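Local structure of phosphoinositol-specific phospholipase C (Pseudomonas sp., 5FYP) at residues 211-216 against 237-242; 63-68 against 91-96; 152-157 against 173-178; 131-136 against 197-202; 43-48 against 112-117. The protein probably cleaves phosphoinositide lipids between glycerol and phosphate, as a calcium-dependent phospholipase C of the TIM-barrel type. All coordinates share one frame; numbering follows the deposited sequence.

Contact 1: 211-216 against 237-242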
# COMPACT_ATOMS: atom_id res chain seq x y z
N ILE A 211 -2.33 -2.50 -7.49
CA ILE A 211 -1.29 -3.51 -7.52
C ILE A 211 0.09 -2.87 -7.59
O ILE A 211 0.28 -1.86 -8.26
CB ILE A 211 -1.49 -4.52 -8.66
CG1 ILE A 211 -1.49 -3.90 -10.05
CG2 ILE A 211 -2.77 -5.33 -8.42
CD1 ILE A 211 -1.34 -4.92 -11.16
N SER A 212 1.05 -3.44 -6.85
CA SER A 212 2.39 -2.89 -6.82
C SER A 212 3.41 -4.01 -6.99
O SER A 212 3.77 -4.66 -6.02
CB SER A 212 2.63 -2.13 -5.53
OG SER A 212 3.92 -1.55 -5.56
N PRO A 213 3.80 -4.28 -8.24
CA PRO A 213 4.64 -5.47 -8.48
C PRO A 213 6.06 -5.31 -7.99
O PRO A 213 6.62 -4.22 -7.94
CB PRO A 213 4.60 -5.61 -10.01
CG PRO A 213 4.34 -4.23 -10.50
CD PRO A 213 3.39 -3.63 -9.49
N VAL A 214 6.66 -6.47 -7.70
CA VAL A 214 8.08 -6.59 -7.46
C VAL A 214 8.79 -6.08 -8.71
O VAL A 214 8.50 -6.49 -9.83
CB VAL A 214 8.47 -8.06 -7.19
CG1 VAL A 214 9.98 -8.19 -7.05
CG2 VAL A 214 7.76 -8.59 -5.94
N THR A 215 9.75 -5.16 -8.49
CA THR A 215 10.38 -4.38 -9.57
C THR A 215 11.88 -4.52 -9.56
O THR A 215 12.50 -4.18 -8.56
CB THR A 215 9.94 -2.93 -9.38
OG1 THR A 215 8.51 -2.83 -9.49
CG2 THR A 215 10.57 -1.96 -10.38
N ASN A 216 12.42 -5.00 -10.68
CA ASN A 216 13.87 -5.11 -10.85
C ASN A 216 14.34 -4.81 -12.26
O ASN A 216 15.48 -5.08 -12.60
CB ASN A 216 14.44 -6.43 -10.32
CG ASN A 216 13.99 -7.62 -11.07
OD1 ASN A 216 13.51 -7.55 -12.18
ND2 ASN A 216 14.10 -8.76 -10.42
N ALA A 237 0.34 1.39 -11.15
CA ALA A 237 0.53 2.77 -10.75
C ALA A 237 1.45 2.89 -9.53
O ALA A 237 1.63 3.97 -8.97
CB ALA A 237 -0.80 3.43 -10.44
N MET A 238 2.04 1.75 -9.12
CA MET A 238 2.86 1.63 -7.93
C MET A 238 3.89 0.54 -8.18
O MET A 238 3.63 -0.38 -8.96
CB MET A 238 2.03 1.26 -6.71
CG MET A 238 1.01 2.32 -6.34
SD MET A 238 0.55 2.09 -4.60
CE MET A 238 -0.59 3.45 -4.34
N ASN A 239 5.04 0.65 -7.53
CA ASN A 239 6.11 -0.33 -7.69
C ASN A 239 6.75 -0.61 -6.34
O ASN A 239 6.95 0.28 -5.53
CB ASN A 239 7.16 0.16 -8.69
CG ASN A 239 6.60 0.17 -10.11
OD1 ASN A 239 6.06 1.19 -10.59
ND2 ASN A 239 6.70 -0.97 -10.77
N ASN A 240 7.11 -1.89 -6.13
CA ASN A 240 7.64 -2.38 -4.86
C ASN A 240 9.06 -2.89 -5.09
O ASN A 240 9.30 -3.76 -5.93
CB ASN A 240 6.76 -3.45 -4.18
CG ASN A 240 6.85 -3.46 -2.62
OD1 ASN A 240 6.66 -2.47 -1.86
ND2 ASN A 240 7.06 -4.66 -2.14
N MET A 241 9.99 -2.35 -4.30
CA MET A 241 11.41 -2.64 -4.44
C MET A 241 12.03 -3.03 -3.12
O MET A 241 11.86 -2.35 -2.12
CB MET A 241 12.15 -1.42 -4.98
CG MET A 241 11.88 -1.30 -6.47
SD MET A 241 10.54 -0.28 -7.03
CE MET A 241 10.73 1.26 -6.01
N GLY A 242 12.79 -4.11 -3.14
CA GLY A 242 13.68 -4.40 -2.03
C GLY A 242 14.92 -3.54 -2.11
O GLY A 242 15.17 -2.78 -3.05
O HOH W 1 -1.11 0.35 -8.98
O HOH W 2 4.24 -1.22 -2.85
O HOH W 3 12.59 -5.52 -5.89
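The side-chain amide of Asn239 meets Thr215 OG1 in its own plane. Its ND2 donates to Thr215 OG1 over 2.9 Å, with the oxygen only 12° out of plane. The same ND2 also bonds Asp220 O, and Asn239 OD1 takes a bond from His257 ND1, which fixes the rotation of the amide. The carbonyl of Pro213 is gripped from both faces. Thr215 OG1 donates to Pro213 O from one face (2.8 Å), and Asn240 N donates to it from the other (3.0 Å). Thr215 OG1 thus accepts from Asn239 and donates its own hydrogen to Pro213 O. Thr215 N returns a bond to Asn240 O at 3.0 Å. In the conformers given, Met241 SD lies 3.6 Å from Thr215 CB, and water 2 links Ser212 OG to Asn240 OD1. Val214 and Asn240 form a single beta bridge. It joins the chain just after strand 210-211 to strand 238-242, which are end strands of two sheets, and this is consistent with a seam closing the TIM barrel.

Contact 2: 63-68 against 91-96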
# COMPACT_ATOMS: atom_id res chain seq x y z
N PRO A 63 -14.56 -18.64 4.73
CA PRO A 63 -14.88 -17.71 3.64
C PRO A 63 -14.88 -16.27 4.09
O PRO A 63 -15.24 -15.97 5.23
CB PRO A 63 -16.30 -18.11 3.22
CG PRO A 63 -16.54 -19.41 3.82
CD PRO A 63 -15.65 -19.58 4.98
N HIS A 64 -14.46 -15.39 3.19
CA HIS A 64 -14.62 -13.94 3.41
C HIS A 64 -13.79 -13.41 4.58
O HIS A 64 -14.13 -12.42 5.15
CB HIS A 64 -16.11 -13.57 3.60
CG HIS A 64 -17.04 -14.27 2.67
ND1 HIS A 64 -18.20 -14.88 3.09
CD2 HIS A 64 -16.95 -14.52 1.35
CE1 HIS A 64 -18.81 -15.42 2.05
NE2 HIS A 64 -18.07 -15.23 0.99
N HIS A 65 -12.73 -14.14 4.90
CA HIS A 65 -11.90 -13.92 6.08
C HIS A 65 -10.46 -14.21 5.77
O HIS A 65 -10.18 -15.14 5.03
CB HIS A 65 -12.37 -14.93 7.15
CG HIS A 65 -11.47 -15.09 8.34
ND1 HIS A 65 -10.34 -15.89 8.38
CD2 HIS A 65 -11.57 -14.54 9.57
CE1 HIS A 65 -9.77 -15.78 9.58
NE2 HIS A 65 -10.53 -15.00 10.33
N TRP A 66 -9.56 -13.43 6.35
CA TRP A 66 -8.12 -13.71 6.27
C TRP A 66 -7.50 -13.46 7.65
O TRP A 66 -8.02 -12.65 8.42
CB TRP A 66 -7.41 -12.84 5.23
CG TRP A 66 -7.77 -13.16 3.77
CD1 TRP A 66 -7.01 -13.90 2.91
CD2 TRP A 66 -8.92 -12.71 3.02
NE1 TRP A 66 -7.60 -13.93 1.69
CE2 TRP A 66 -8.77 -13.21 1.72
CE3 TRP A 66 -10.05 -11.95 3.33
CZ2 TRP A 66 -9.71 -12.98 0.73
CZ3 TRP A 66 -10.99 -11.72 2.33
CH2 TRP A 66 -10.81 -12.24 1.07
N PHE A 67 -6.38 -14.13 7.91
CA PHE A 67 -5.61 -13.98 9.15
C PHE A 67 -4.50 -12.96 8.94
O PHE A 67 -4.05 -12.76 7.81
CB PHE A 67 -4.96 -15.30 9.53
CG PHE A 67 -5.91 -16.40 9.83
CD1 PHE A 67 -6.37 -17.24 8.81
CD2 PHE A 67 -6.32 -16.67 11.12
CE1 PHE A 67 -7.23 -18.30 9.08
CE2 PHE A 67 -7.18 -17.71 11.42
CZ PHE A 67 -7.62 -18.53 10.40
N VAL A 68 -4.01 -12.38 10.04
CA VAL A 68 -2.85 -11.48 9.99
C VAL A 68 -1.80 -12.01 10.95
O VAL A 68 -2.02 -12.09 12.16
CB VAL A 68 -3.22 -10.03 10.29
CG1 VAL A 68 -2.00 -9.16 10.50
CG2 VAL A 68 -4.11 -9.47 9.19
N LYS A 91 -11.25 -11.92 18.21
CA LYS A 91 -10.64 -12.30 16.90
C LYS A 91 -10.00 -11.15 16.12
O LYS A 91 -10.66 -10.41 15.37
CB LYS A 91 -11.71 -12.95 16.05
CG LYS A 91 -11.24 -13.50 14.72
CD LYS A 91 -12.37 -14.19 13.94
CE LYS A 91 -13.23 -13.21 13.13
NZ LYS A 91 -14.50 -12.85 13.83
N ASN A 92 -8.68 -11.06 16.22
CA ASN A 92 -7.92 -9.99 15.59
C ASN A 92 -7.40 -10.41 14.21
O ASN A 92 -6.22 -10.65 14.00
CB ASN A 92 -6.75 -9.53 16.51
CG ASN A 92 -5.87 -10.69 17.01
OD1 ASN A 92 -6.33 -11.81 17.29
ND2 ASN A 92 -4.59 -10.42 17.14
N ASP A 93 -8.34 -10.52 13.28
CA ASP A 93 -8.09 -10.96 11.92
C ASP A 93 -7.86 -9.77 10.98
O ASP A 93 -7.76 -8.64 11.41
CB ASP A 93 -9.22 -11.88 11.46
CG ASP A 93 -10.56 -11.17 11.30
OD1 ASP A 93 -10.72 -10.02 11.78
OD2 ASP A 93 -11.46 -11.79 10.73
N LEU A 94 -7.83 -10.03 9.68
CA LEU A 94 -7.63 -8.95 8.74
C LEU A 94 -8.68 -7.88 8.87
O LEU A 94 -8.40 -6.68 8.94
CB LEU A 94 -7.56 -9.46 7.30
CG LEU A 94 -7.41 -8.37 6.24
CD1 LEU A 94 -6.15 -7.56 6.41
CD2 LEU A 94 -7.46 -8.96 4.84
N GLU A 95 -9.94 -8.32 8.92
CA GLU A 95 -11.05 -7.36 9.04
C GLU A 95 -10.90 -6.49 10.27
O GLU A 95 -11.15 -5.28 10.24
CB GLU A 95 -12.39 -8.10 9.02
CG GLU A 95 -13.58 -7.17 9.17
CD GLU A 95 -14.91 -7.84 8.87
OE1 GLU A 95 -14.95 -8.96 8.35
OE2 GLU A 95 -15.95 -7.20 9.13
N ALA A 96 -10.49 -7.11 11.38
CA ALA A 96 -10.30 -6.34 12.62
C ALA A 96 -9.20 -5.27 12.46
O ALA A 96 -9.34 -4.11 12.89
CB ALA A 96 -9.95 -7.25 13.76
O HOH W 4 -13.26 -10.67 6.99
O HOH W 5 -10.75 -11.16 7.97
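Trp66 and Leu94 join the edge of a sheet to the start of a helix: the chain leading into strand 67-68 meets the capped N-terminus of helix 94-107. The direct hydrogen bond is Leu94 N to Trp66 O, 2.9 Å long and nearly straight at 170°, although the donor is tilted out of the carbonyl plane. Asp93 is the N-cap. Its OD1 accepts from Ala96 N at 2.9 Å, on the anti side of the carboxylate. With the carboxylate replaced by an alanine, Ala96 N would probably lose its capping acceptor and water 5 one of its partners. Water 5 makes one water-mediated link. It accepts from Trp66 N and Glu95 N, and gives a weak bond to Asp93 OD2. In the modelled conformer His65 CD2 comes within 3.0 Å of Asp93 OD2, a contact that is doubtful because the ring has a second conformer. The apolar part centres on Leu94, which also reaches Leu49 and Phe51 of strand 46-52 and Leu139 of helix 133-144. Leu94 CD2 touches Trp66 CB at 3.9 Å. Val68 CG2 sits 3.6 Å from Leu94 CA.

Contact 3: 152-157 against 173-178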
# COMPACT_ATOMS: atom_id res chain seq x y z
N GLN A 152 -9.25 3.33 -10.49
CA GLN A 152 -10.15 4.06 -11.37
C GLN A 152 -10.27 5.54 -11.00
O GLN A 152 -10.41 6.40 -11.86
CB GLN A 152 -11.51 3.41 -11.37
CG GLN A 152 -12.55 4.12 -12.22
CD GLN A 152 -12.19 4.13 -13.69
OE1 GLN A 152 -12.28 3.10 -14.33
NE2 GLN A 152 -11.82 5.28 -14.23
N ASP A 153 -10.25 5.85 -9.70
CA ASP A 153 -10.30 7.24 -9.29
C ASP A 153 -9.10 8.01 -9.82
O ASP A 153 -9.20 9.14 -10.27
CB ASP A 153 -10.38 7.33 -7.78
CG ASP A 153 -11.60 6.62 -7.22
OD1 ASP A 153 -12.68 6.62 -7.88
OD2 ASP A 153 -11.50 6.10 -6.08
N LEU A 154 -7.91 7.39 -9.73
CA LEU A 154 -6.70 8.01 -10.25
C LEU A 154 -6.79 8.17 -11.76
O LEU A 154 -6.42 9.19 -12.31
CB LEU A 154 -5.49 7.18 -9.85
CG LEU A 154 -4.15 7.72 -10.37
CD1 LEU A 154 -3.83 9.12 -9.88
CD2 LEU A 154 -3.06 6.73 -9.99
N ALA A 155 -7.28 7.13 -12.43
CA ALA A 155 -7.42 7.15 -13.89
C ALA A 155 -8.31 8.30 -14.34
O ALA A 155 -7.96 9.06 -15.26
CB ALA A 155 -7.93 5.81 -14.37
N THR A 156 -9.44 8.46 -13.70
CA THR A 156 -10.31 9.57 -14.01
C THR A 156 -9.60 10.90 -13.77
O THR A 156 -9.70 11.82 -14.59
CB THR A 156 -11.59 9.46 -13.18
OG1 THR A 156 -12.28 8.29 -13.61
CG2 THR A 156 -12.47 10.69 -13.34
N HIS A 157 -8.87 11.02 -12.67
CA HIS A 157 -8.14 12.25 -12.37
C HIS A 157 -7.21 12.67 -13.52
O HIS A 157 -7.14 13.84 -13.86
CB HIS A 157 -7.34 12.12 -11.09
CG HIS A 157 -6.59 13.36 -10.74
ND1 HIS A 157 -7.20 14.49 -10.25
CD2 HIS A 157 -5.28 13.66 -10.87
CE1 HIS A 157 -6.30 15.42 -10.05
NE2 HIS A 157 -5.12 14.95 -10.43
N SER A 173 0.34 14.42 -12.57
CA SER A 173 0.26 14.56 -11.12
C SER A 173 -0.93 13.81 -10.57
O SER A 173 -2.06 13.89 -11.08
CB SER A 173 0.11 16.04 -10.74
OG SER A 173 1.25 16.75 -11.13
N TRP A 174 -0.69 13.07 -9.48
CA TRP A 174 -1.81 12.56 -8.67
C TRP A 174 -2.54 13.74 -8.01
O TRP A 174 -1.98 14.83 -7.89
CB TRP A 174 -1.28 11.64 -7.58
CG TRP A 174 -0.74 10.32 -8.06
CD1 TRP A 174 0.16 10.10 -9.05
CD2 TRP A 174 -1.03 9.03 -7.49
NE1 TRP A 174 0.43 8.75 -9.16
CE2 TRP A 174 -0.29 8.07 -8.21
CE3 TRP A 174 -1.87 8.58 -6.45
CZ2 TRP A 174 -0.36 6.72 -7.94
CZ3 TRP A 174 -1.93 7.24 -6.18
CH2 TRP A 174 -1.20 6.32 -6.95
N PRO A 175 -3.76 13.49 -7.48
CA PRO A 175 -4.35 14.49 -6.61
C PRO A 175 -3.41 14.83 -5.45
O PRO A 175 -2.55 14.02 -5.03
CB PRO A 175 -5.63 13.80 -6.10
CG PRO A 175 -5.93 12.76 -7.15
CD PRO A 175 -4.57 12.27 -7.55
N THR A 176 -3.58 16.03 -4.92
CA THR A 176 -2.74 16.47 -3.81
C THR A 176 -3.14 15.80 -2.52
O THR A 176 -4.24 15.23 -2.40
CB THR A 176 -2.79 18.00 -3.60
OG1 THR A 176 -4.12 18.32 -3.21
CG2 THR A 176 -2.38 18.76 -4.87
N ALA A 177 -2.28 15.88 -1.51
CA ALA A 177 -2.67 15.40 -0.18
C ALA A 177 -3.95 16.09 0.30
O ALA A 177 -4.81 15.43 0.88
CB ALA A 177 -1.55 15.53 0.80
N ASN A 178 -4.08 17.39 0.06
CA ASN A 178 -5.33 18.10 0.40
C ASN A 178 -6.54 17.49 -0.31
O ASN A 178 -7.58 17.26 0.29
CB ASN A 178 -5.21 19.58 0.03
CG ASN A 178 -6.43 20.36 0.41
OD1 ASN A 178 -6.77 20.38 1.57
ND2 ASN A 178 -7.11 20.94 -0.56
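Leu154 lays both of its methyl groups on one face of the Trp174 indole. The leucine has CG opposite the backbone N (chi1 179°), which sends the branch off helix 151-158 toward the ring at about a right angle. CD2 stands over the six-membered ring, 3.5 Å from its centroid and 17° off the ring normal, a CH-pi contact offset toward the rim. Its closest ring atom is Trp174 CZ2, 3.4 Å from Leu154 CD2. CD1 covers the other half of the indole, 3.7 Å from Trp174 CD2, and also touches Pro175 CD at 4.0 Å. Trp174 itself is fixed at its polar edge, where NE1 donates to Ser256 O. Without the indole, as with an alanine here, the Leu154 methyls would probably lose the face they rest on and Ser256 O this donor.

One turn further along the helix, His157 also holds CG trans to its own N (chi1 -180°). The imidazole thereby reaches across to Pro175. Pro175 CG lies over the centre of the His157 ring, 3.7 Å from the centroid, in a second CH-pi contact. At the ring edge, His157 CD2 approaches Ser173 O to 3.2 Å. Two aliphatic groups, one from each segment, therefore each rest on an aromatic face of the other. The attachment of the helix to the loop before strand 184-189 relies mainly on shape and dispersion.

Contact 4: 131-136 against 197-202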
# COMPACT_ATOMS: atom_id res chain seq x y z
N ARG A 131 -12.59 -16.62 -1.00
CA ARG A 131 -11.40 -15.75 -0.87
C ARG A 131 -10.80 -15.44 -2.25
O ARG A 131 -9.58 -15.46 -2.45
CB ARG A 131 -10.38 -16.36 0.09
CG ARG A 131 -10.90 -16.48 1.53
CD ARG A 131 -9.79 -16.95 2.48
NE ARG A 131 -9.26 -18.24 2.04
CZ ARG A 131 -9.77 -19.41 2.33
NH1 ARG A 131 -10.77 -19.53 3.21
NH2 ARG A 131 -9.27 -20.52 1.81
N THR A 132 -11.68 -15.12 -3.19
CA THR A 132 -11.28 -14.67 -4.52
C THR A 132 -10.92 -13.18 -4.49
O THR A 132 -11.20 -12.49 -3.53
CB THR A 132 -12.43 -14.88 -5.51
OG1 THR A 132 -13.48 -13.95 -5.19
CG2 THR A 132 -12.93 -16.31 -5.55
N PRO A 133 -10.36 -12.67 -5.60
CA PRO A 133 -10.20 -11.21 -5.73
C PRO A 133 -11.50 -10.43 -5.45
O PRO A 133 -11.45 -9.39 -4.81
CB PRO A 133 -9.69 -11.05 -7.15
CG PRO A 133 -8.85 -12.29 -7.33
CD PRO A 133 -9.66 -13.38 -6.67
N LYS A 134 -12.62 -10.93 -5.97
CA LYS A 134 -13.88 -10.26 -5.73
C LYS A 134 -14.25 -10.24 -4.23
O LYS A 134 -14.71 -9.22 -3.72
CB LYS A 134 -14.99 -10.91 -6.55
CG LYS A 134 -16.37 -10.30 -6.38
CD LYS A 134 -17.21 -10.68 -7.58
CE LYS A 134 -18.69 -10.36 -7.46
NZ LYS A 134 -19.33 -10.89 -6.22
N ASP A 135 -14.04 -11.37 -3.55
CA ASP A 135 -14.32 -11.43 -2.11
C ASP A 135 -13.43 -10.44 -1.35
O ASP A 135 -13.89 -9.83 -0.39
CB ASP A 135 -14.11 -12.82 -1.56
CG ASP A 135 -15.08 -13.84 -2.14
OD1 ASP A 135 -16.30 -13.63 -2.00
OD2 ASP A 135 -14.62 -14.83 -2.76
N PHE A 136 -12.18 -10.32 -1.76
CA PHE A 136 -11.26 -9.37 -1.14
C PHE A 136 -11.73 -7.93 -1.34
O PHE A 136 -11.78 -7.17 -0.36
CB PHE A 136 -9.88 -9.64 -1.70
CG PHE A 136 -8.78 -8.87 -1.04
CD1 PHE A 136 -8.39 -9.20 0.25
CD2 PHE A 136 -8.12 -7.87 -1.72
CE1 PHE A 136 -7.34 -8.56 0.86
CE2 PHE A 136 -7.04 -7.21 -1.12
CZ PHE A 136 -6.70 -7.56 0.19
N SER A 197 -1.25 -10.10 -11.07
CA SER A 197 -1.84 -10.19 -12.40
C SER A 197 -3.21 -10.86 -12.35
O SER A 197 -4.14 -10.42 -13.03
CB SER A 197 -0.88 -10.93 -13.32
OG SER A 197 -1.30 -10.81 -14.67
N GLN A 198 -3.32 -11.87 -11.51
CA GLN A 198 -4.60 -12.57 -11.34
C GLN A 198 -5.66 -11.62 -10.75
O GLN A 198 -6.81 -11.62 -11.17
CB GLN A 198 -4.41 -13.77 -10.43
CG GLN A 198 -3.62 -14.90 -11.10
CD GLN A 198 -2.96 -15.84 -10.11
OE1 GLN A 198 -3.26 -15.86 -8.93
NE2 GLN A 198 -2.07 -16.65 -10.60
N TYR A 199 -5.25 -10.83 -9.75
CA TYR A 199 -6.16 -9.86 -9.15
C TYR A 199 -6.64 -8.84 -10.19
O TYR A 199 -7.84 -8.59 -10.33
CB TYR A 199 -5.47 -9.19 -7.96
CG TYR A 199 -6.27 -8.04 -7.41
CD1 TYR A 199 -7.29 -8.26 -6.47
CD2 TYR A 199 -6.06 -6.75 -7.84
CE1 TYR A 199 -8.08 -7.22 -6.01
CE2 TYR A 199 -6.83 -5.69 -7.38
CZ TYR A 199 -7.86 -5.94 -6.47
OH TYR A 199 -8.62 -4.89 -6.06
N ALA A 200 -5.72 -8.27 -10.96
CA ALA A 200 -6.08 -7.26 -11.93
C ALA A 200 -6.93 -7.83 -13.06
O ALA A 200 -7.84 -7.16 -13.55
CB ALA A 200 -4.83 -6.57 -12.49
N GLU A 201 -6.62 -9.05 -13.50
CA GLU A 201 -7.45 -9.68 -14.54
C GLU A 201 -8.87 -9.93 -14.05
O GLU A 201 -9.82 -9.79 -14.82
CB GLU A 201 -6.78 -10.96 -15.03
CG GLU A 201 -5.58 -10.61 -15.89
CD GLU A 201 -5.20 -11.59 -16.92
OE1 GLU A 201 -5.63 -12.78 -16.79
OE2 GLU A 201 -4.46 -11.09 -17.83
N ALA A 202 -9.02 -10.26 -12.78
CA ALA A 202 -10.34 -10.51 -12.21
C ALA A 202 -11.16 -9.21 -12.02
O ALA A 202 -12.35 -9.21 -12.29
CB ALA A 202 -10.22 -11.23 -10.89
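Pro133 and Tyr199 bring together two helices on the outside of the barrel, 133-144 and 193-203. Pro133 is in the first turn of its helix, right after a capping box. The tight part centres on its ring. Pro133 CB touches Tyr199 CD1 at 3.7 Å and Ala202 CB at 3.8 Å, so it meets two residues three apart on the partner helix. Ala202 lies at the exposed margin of this part. Tyr199 has CG anti to its N (chi1 172°), which swings the ring toward the proline, whose CB meets it obliquely. Its far end is tied down as well, since Tyr199 OH bonds Asp137 OD1. Deeper in, the packing is less close. Tyr199 CE1 comes to the edge of the Phe136 ring, 4.3 Å from Phe136 CD2. Phe136 turns mainly to other aromatics, with Phe51 nearly parallel to it and Trp66 edge-to-face. The solvent side is looser still. Gln198 only brings its backbone O to 4.4 Å from Pro133 CG. The capping box closes the helix start just before Pro133. Asp135 N donates to Thr132 OG1 at 3.1 Å, and in return Thr132 N donates to the anti lone pair of Asp135 OD2 at 3.0 Å.

Contact 5: 43-48 against 112-117. With CA (calcium ion), chain I.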
# COMPACT_ATOMS: atom_id res chain seq x y z
N SER A 43 2.49 8.26 14.38
CA SER A 43 3.82 8.53 13.82
C SER A 43 3.90 8.63 12.31
O SER A 43 4.75 9.35 11.81
CB SER A 43 4.84 7.49 14.27
OG SER A 43 4.93 7.42 15.67
N VAL A 44 3.12 7.83 11.60
CA VAL A 44 3.20 7.72 10.13
C VAL A 44 1.79 7.58 9.55
O VAL A 44 0.81 7.38 10.28
CB VAL A 44 4.09 6.55 9.66
CG1 VAL A 44 5.55 6.76 10.10
CG2 VAL A 44 3.59 5.20 10.13
N ARG A 45 1.69 7.63 8.22
CA ARG A 45 0.46 7.49 7.47
C ARG A 45 0.49 6.33 6.48
O ARG A 45 -0.44 6.18 5.71
CB ARG A 45 0.05 8.79 6.76
CG ARG A 45 -0.28 9.92 7.72
CD ARG A 45 -1.70 9.87 8.23
NE ARG A 45 -1.93 10.84 9.33
CZ ARG A 45 -1.63 10.61 10.60
NH1 ARG A 45 -1.10 9.46 10.98
NH2 ARG A 45 -1.86 11.53 11.51
N THR A 46 1.53 5.49 6.56
CA THR A 46 1.65 4.31 5.68
C THR A 46 1.97 3.13 6.55
O THR A 46 3.01 3.11 7.23
CB THR A 46 2.67 4.56 4.57
OG1 THR A 46 2.22 5.64 3.75
CG2 THR A 46 2.80 3.33 3.67
N LEU A 47 1.09 2.13 6.50
CA LEU A 47 1.11 0.93 7.38
C LEU A 47 1.16 -0.32 6.55
O LEU A 47 1.16 -0.26 5.32
CB LEU A 47 -0.16 0.91 8.29
CG LEU A 47 -0.20 1.91 9.46
CD1 LEU A 47 -0.06 3.38 9.21
CD2 LEU A 47 -1.45 1.62 10.26
N GLU A 48 1.26 -1.48 7.20
CA GLU A 48 1.43 -2.76 6.49
C GLU A 48 0.75 -3.87 7.28
O GLU A 48 0.87 -3.93 8.49
CB GLU A 48 2.90 -3.09 6.28
CG GLU A 48 3.15 -4.38 5.51
CD GLU A 48 4.59 -4.58 5.09
OE1 GLU A 48 5.47 -3.88 5.62
OE2 GLU A 48 4.82 -5.47 4.22
N PHE A 112 -4.34 13.34 6.57
CA PHE A 112 -3.50 13.03 5.43
C PHE A 112 -3.85 11.62 4.95
O PHE A 112 -4.14 10.74 5.78
CB PHE A 112 -2.04 13.13 5.88
CG PHE A 112 -1.05 12.94 4.79
CD1 PHE A 112 -0.67 11.67 4.39
CD2 PHE A 112 -0.50 14.02 4.13
CE1 PHE A 112 0.20 11.48 3.34
CE2 PHE A 112 0.41 13.85 3.11
CZ PHE A 112 0.75 12.58 2.71
N PRO A 113 -3.88 11.36 3.64
CA PRO A 113 -4.30 10.05 3.17
C PRO A 113 -3.48 8.92 3.77
O PRO A 113 -2.25 9.02 3.85
CB PRO A 113 -4.12 10.14 1.66
CG PRO A 113 -3.15 11.27 1.46
CD PRO A 113 -3.54 12.25 2.53
N ILE A 114 -4.18 7.85 4.16
CA ILE A 114 -3.52 6.67 4.72
C ILE A 114 -3.31 5.64 3.62
O ILE A 114 -4.23 5.37 2.87
CB ILE A 114 -4.38 6.05 5.82
CG1 ILE A 114 -4.53 7.01 6.99
CG2 ILE A 114 -3.82 4.70 6.28
CD1 ILE A 114 -5.67 6.65 7.93
N THR A 115 -2.10 5.11 3.55
CA THR A 115 -1.78 4.06 2.60
C THR A 115 -1.54 2.77 3.39
O THR A 115 -0.74 2.75 4.33
CB THR A 115 -0.56 4.41 1.75
OG1 THR A 115 -0.83 5.61 1.02
CG2 THR A 115 -0.24 3.34 0.73
N LEU A 116 -2.25 1.71 3.02
CA LEU A 116 -2.12 0.39 3.66
C LEU A 116 -1.56 -0.60 2.67
O LEU A 116 -2.18 -0.91 1.66
CB LEU A 116 -3.44 -0.14 4.16
CG LEU A 116 -4.23 0.63 5.13
CD1 LEU A 116 -5.46 -0.18 5.58
CD2 LEU A 116 -3.40 1.00 6.35
N ILE A 117 -0.37 -1.10 2.99
CA ILE A 117 0.28 -2.14 2.19
C ILE A 117 -0.24 -3.48 2.69
O ILE A 117 -0.06 -3.86 3.83
CB ILE A 117 1.82 -2.08 2.38
CG1 ILE A 117 2.37 -0.64 2.10
CG2 ILE A 117 2.53 -3.16 1.57
CD1 ILE A 117 2.08 -0.06 0.74
CA CA I . 5.29 -7.71 4.89
O HOH W 6 -0.07 7.68 2.80
O HOH W 7 7.57 -7.38 4.19
O HOH W 8 6.49 -9.74 5.43
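Glu48 runs out past Ile117 in an extended chain, with CG anti to its backbone N (chi1 -178°). This carries OE2 to the calcium ion, 2.4 Å away, while Glu48 CG passes 4.1 Å from Ile117 CB. Arg45 does the reverse. Its CG lies beside its own backbone N (chi1 -64°), 3.8 Å from Phe112 CD1. The bend at chi2 (-84°) then lays Arg45 CD 3.6 Å from Phe112 O. The guanidinium turns its edge to Phe112 CB. Its charge is met by Glu3 through NH2, and NH1 bonds Leu41 O.

Between these ends the two segments are neighbouring parallel strands, 46-52 and 114-120, of the TIM-type barrel. The connection between them runs through the antiparallel edge strand 67-68 and then helix 94-107, which leads back into strand 114-120. The ladder has three bonds: Thr115 N to Arg45 O, Leu47 N to Thr115 O and Ile117 N to Leu47 O, all 2.9 Å long. Thr46, Glu48, Thr115 and Ile117 share one face. On it Thr46 and Thr115 lie side by side, pointing the same way, and Thr46 OG1 bonds Gln22. Leu47 and Leu116 take the other face, where Leu47 CB meets Leu116 CD2 at 3.8 Å. Asn27, Asp50 and Asp119 join Glu48 round the calcium, together with waters 7 and 8. The second carboxylate oxygen, Glu48 OE1, forms a salt bridge with Arg260.

How the contacts relate
Contact 5 holds a calcium ligand directly. Contact 1 lies close by, with the side chain of Asn240 about 8 Å from the ion. Arg260 ties the two together, by a salt bridge to Glu48 and a weak bond to Asn240. Contact 1 also touches contact 3 (Ala237 O to Trp174 CZ2, 3.5 Å) and contact 4 (Ile211 CG2 to Tyr199 CD2, 3.6 Å). Contact 4 continues into contact 2, where Trp66 CH2 is 3.6 Å from Phe136 CA. Contact 3 reaches contact 5 through Ala177 CB and Phe112 CE2, 3.5 Å apart. Contacts 2 and 3 lie on opposite sides of the chain's centre, their own centres about 30 Å apart. Contact 2 is nested inside the loop closed by contact 5.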